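DNA repair protein RECN (Deinococcus radiodurans, PDB 4ABY) is an SMC-like ATPase that may take part in recombinational repair of damaged DNA, seen here as its ATP-binding head domain. Local coordinates at residues A[255-260]-A[279-284]. Sequence-based numbering, arbitrary orientation.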
ATOM      1  N   PRO A 255      -7.746 -19.505  -4.024  1.00 31.09           N
ATOM      2  CA  PRO A 255      -7.039 -20.782  -4.155  1.00 26.81           C
ATOM      3  C   PRO A 255      -6.584 -21.042  -5.583  1.00 29.24           C
ATOM      4  O   PRO A 255      -5.663 -21.828  -5.787  1.00 30.27           O
ATOM      5  CB  PRO A 255      -8.099 -21.812  -3.751  1.00 27.36           C
ATOM      6  CG  PRO A 255      -9.156 -21.036  -3.030  1.00 25.86           C
ATOM      7  CD  PRO A 255      -9.160 -19.692  -3.663  1.00 25.97           C
ATOM      8  N   HIS A 256      -7.219 -20.392  -6.554  1.00 30.93           N
ATOM      9  CA  HIS A 256      -6.913 -20.645  -7.957  1.00 31.20           C
ATOM     10  C   HIS A 256      -6.364 -19.414  -8.657  1.00 32.56           C
ATOM     11  O   HIS A 256      -6.516 -19.255  -9.871  1.00 36.65           O
ATOM     12  CB  HIS A 256      -8.151 -21.153  -8.689  1.00 33.88           C
ATOM     13  CG  HIS A 256      -8.812 -22.309  -8.011  1.00 34.47           C
ATOM     14  ND1 HIS A 256      -8.163 -23.500  -7.771  1.00 31.80           N
ATOM     15  CD2 HIS A 256     -10.064 -22.456  -7.517  1.00 33.69           C
ATOM     16  CE1 HIS A 256      -8.985 -24.331  -7.158  1.00 32.47           C
ATOM     17  NE2 HIS A 256     -10.146 -23.721  -6.993  1.00 40.82           N
ATOM     18  N   ALA A 257      -5.723 -18.543  -7.889  1.00 28.21           N
ATOM     19  CA  ALA A 257      -5.132 -17.350  -8.461  1.00 27.63           C
ATOM     20  C   ALA A 257      -4.031 -17.757  -9.421  1.00 26.69           C
ATOM     21  O   ALA A 257      -3.282 -18.695  -9.154  1.00 23.48           O
ATOM     22  CB  ALA A 257      -4.589 -16.448  -7.372  1.00 27.15           C
ATOM     23  N   ARG A 258      -3.960 -17.065 -10.554  1.00 32.89           N
ATOM     24  CA  ARG A 258      -2.877 -17.256 -11.509  1.00 31.41           C
ATOM     25  C   ARG A 258      -2.142 -15.936 -11.673  1.00 32.26           C
ATOM     26  O   ARG A 258      -2.754 -14.868 -11.628  1.00 32.43           O
ATOM     27  CB  ARG A 258      -3.404 -17.729 -12.864  1.00 35.58           C
ATOM     28  CG  ARG A 258      -4.084 -19.089 -12.861  1.00 36.87           C
ATOM     29  CD  ARG A 258      -3.996 -19.725 -14.241  1.00 51.80           C
ATOM     30  NE  ARG A 258      -5.110 -20.627 -14.522  1.00 78.35           N
ATOM     31  CZ  ARG A 258      -5.142 -21.482 -15.542  1.00 86.45           C
ATOM     32  NH1 ARG A 258      -4.114 -21.564 -16.380  1.00 77.68           N
ATOM     33  NH2 ARG A 258      -6.200 -22.263 -15.724  1.00 79.10           N
HETATM   34  N   MSE A 259      -0.830 -16.011 -11.859  1.00 31.18           N
HETATM   35  CA  MSE A 259      -0.004 -14.815 -11.929  1.00 32.68           C
HETATM   36  C   MSE A 259       1.223 -15.059 -12.795  1.00 33.49           C
HETATM   37  O   MSE A 259       1.765 -16.161 -12.817  1.00 36.83           O
HETATM   38  CB  MSE A 259       0.422 -14.383 -10.523  1.00 30.65           C
HETATM   39  CG  MSE A 259       1.496 -13.308 -10.495  1.00 33.36           C
HETATM   40 SE   MSE A 259       1.914 -12.684  -8.691  1.00 54.07          SE
HETATM   41  CE  MSE A 259       0.274 -11.709  -8.299  1.00 30.73           C
ATOM     42  N   GLU A 260       1.654 -14.030 -13.516  1.00 33.74           N
ATOM     43  CA  GLU A 260       2.859 -14.133 -14.324  1.00 35.97           C
ATOM     44  C   GLU A 260       3.462 -12.761 -14.606  1.00 36.79           C
ATOM     45  O   GLU A 260       2.755 -11.753 -14.621  1.00 33.84           O
ATOM     46  CB  GLU A 260       2.553 -14.833 -15.646  1.00 39.25           C
ATOM     47  CG  GLU A 260       1.904 -13.928 -16.679  1.00 46.12           C
ATOM     48  CD  GLU A 260       1.622 -14.644 -17.983  1.00 52.40           C
ATOM     49  OE1 GLU A 260       1.737 -15.890 -18.004  1.00 47.77           O
ATOM     50  OE2 GLU A 260       1.287 -13.962 -18.978  1.00 51.88           O
ATOM     51  N   LEU A 279       3.188  -7.011 -14.677  1.00 33.65           N
ATOM     52  CA  LEU A 279       2.667  -8.021 -13.768  1.00 30.47           C
ATOM     53  C   LEU A 279       1.189  -8.275 -14.044  1.00 28.79           C
ATOM     54  O   LEU A 279       0.365  -7.367 -13.940  1.00 33.37           O
ATOM     55  CB  LEU A 279       2.865  -7.583 -12.320  1.00 29.91           C
ATOM     56  CG  LEU A 279       2.434  -8.617 -11.287  1.00 32.85           C
ATOM     57  CD1 LEU A 279       3.200  -9.909 -11.513  1.00 33.55           C
ATOM     58  CD2 LEU A 279       2.643  -8.092  -9.875  1.00 30.18           C
ATOM     59  N   ARG A 280       0.864  -9.513 -14.398  1.00 25.75           N
ATOM     60  CA  ARG A 280      -0.499  -9.873 -14.759  1.00 27.76           C
ATOM     61  C   ARG A 280      -1.067 -10.879 -13.763  1.00 33.47           C
ATOM     62  O   ARG A 280      -0.344 -11.727 -13.250  1.00 37.39           O
ATOM     63  CB  ARG A 280      -0.533 -10.434 -16.182  1.00 35.64           C
ATOM     64  CG  ARG A 280       0.052  -9.478 -17.223  1.00 40.69           C
ATOM     65  CD  ARG A 280       0.074 -10.079 -18.622  1.00 38.43           C
ATOM     66  NE  ARG A 280      -1.264 -10.259 -19.175  1.00 37.19           N
ATOM     67  CZ  ARG A 280      -1.649 -11.348 -19.833  1.00 44.85           C
ATOM     68  NH1 ARG A 280      -0.793 -12.347 -20.015  1.00 43.58           N
ATOM     69  NH2 ARG A 280      -2.886 -11.445 -20.308  1.00 43.11           N
ATOM     70  N   PHE A 281      -2.365 -10.782 -13.495  1.00 32.76           N
ATOM     71  CA  PHE A 281      -2.975 -11.546 -12.415  1.00 30.44           C
ATOM     72  C   PHE A 281      -4.446 -11.843 -12.677  1.00 31.97           C
ATOM     73  O   PHE A 281      -5.185 -10.992 -13.173  1.00 31.53           O
ATOM     74  CB  PHE A 281      -2.820 -10.777 -11.097  1.00 29.94           C
ATOM     75  CG  PHE A 281      -3.496 -11.423  -9.920  1.00 27.74           C
ATOM     76  CD1 PHE A 281      -2.864 -12.428  -9.208  1.00 26.41           C
ATOM     77  CD2 PHE A 281      -4.751 -11.003  -9.507  1.00 26.59           C
ATOM     78  CE1 PHE A 281      -3.478 -13.013  -8.121  1.00 26.39           C
ATOM     79  CE2 PHE A 281      -5.371 -11.586  -8.422  1.00 23.92           C
ATOM     80  CZ  PHE A 281      -4.734 -12.591  -7.727  1.00 26.62           C
ATOM     81  N   SER A 282      -4.859 -13.064 -12.347  1.00 33.95           N
ATOM     82  CA  SER A 282      -6.267 -13.439 -12.352  1.00 35.79           C
ATOM     83  C   SER A 282      -6.607 -14.048 -11.000  1.00 35.58           C
ATOM     84  O   SER A 282      -5.907 -14.943 -10.524  1.00 33.96           O
ATOM     85  CB  SER A 282      -6.561 -14.442 -13.466  1.00 38.66           C
ATOM     86  OG  SER A 282      -5.876 -15.662 -13.245  1.00 40.73           O
ATOM     87  N   ALA A 283      -7.677 -13.560 -10.380  1.00 37.64           N
ATOM     88  CA  ALA A 283      -8.076 -14.030  -9.057  1.00 37.19           C
ATOM     89  C   ALA A 283      -8.775 -15.392  -9.099  1.00 43.08           C
ATOM     90  O   ALA A 283      -8.570 -16.237  -8.222  1.00 40.78           O
ATOM     91  CB  ALA A 283      -8.969 -13.002  -8.381  1.00 35.26           C
ATOM     92  N   ASN A 284      -9.600 -15.598 -10.122  1.00 43.84           N
ATOM     93  CA  ASN A 284     -10.445 -16.782 -10.196  1.00 41.66           C
ATOM     94  C   ASN A 284     -10.029 -17.740 -11.310  1.00 46.98           C
ATOM     95  O   ASN A 284      -9.265 -17.366 -12.200  1.00 47.86           O
ATOM     96  CB  ASN A 284     -11.905 -16.356 -10.356  1.00 46.36           C
ATOM     97  CG  ASN A 284     -12.341 -15.368  -9.289  1.00 43.25           C
ATOM     98  OD1 ASN A 284     -13.106 -14.447  -9.557  1.00 45.84           O
ATOM     99  ND2 ASN A 284     -11.843 -15.551  -8.071  1.00 42.78           N
TER
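Glu260 and Arg280 form a salt bridge, with OE2 of Glu260 2.8 Å from NH1 of Arg280. As a hydrogen bond it is weak, because the N-H points well off the oxygen (124°). The carboxylate and guanidinium planes are 57° apart, though OE2 sits at the guanidinium edge. A bend at chi3 (68°) of Arg280 brings NH1 round to Glu260. The backbones of Glu260 and Arg280 exchange two hydrogen bonds. Arg258 and Ser282 exchange two more, Arg258 N to Ser282 O and Ser282 N to Arg258 O, both 2.9 Å. These bonds join strands 258-266 and 276-282 into a two-stranded antiparallel sheet. Between these two hydrogen-bonded pairs, Met259 and Phe281 form a non-hydrogen-bonded pair. Their side chains share one face of the sheet. With CG anti to the backbone N, the Phe281 ring reaches both Met259 and Ala257. Selenomethionine Met259 brings CE to CD1 of Phe281, and Ala257 CB lies 3.7 Å from CE1 of Phe281. Replacing Phe281 with alanine would probably open a gap beside Met259 CE and Ala257 CB. Leu279 CD1 packs on Met259 CG at 3.9 Å. Leu245, Leu246 and Ile249 of helix 214-249 also touch Met259, while Val304 of helix 298-312 meets both Met259 and Phe281.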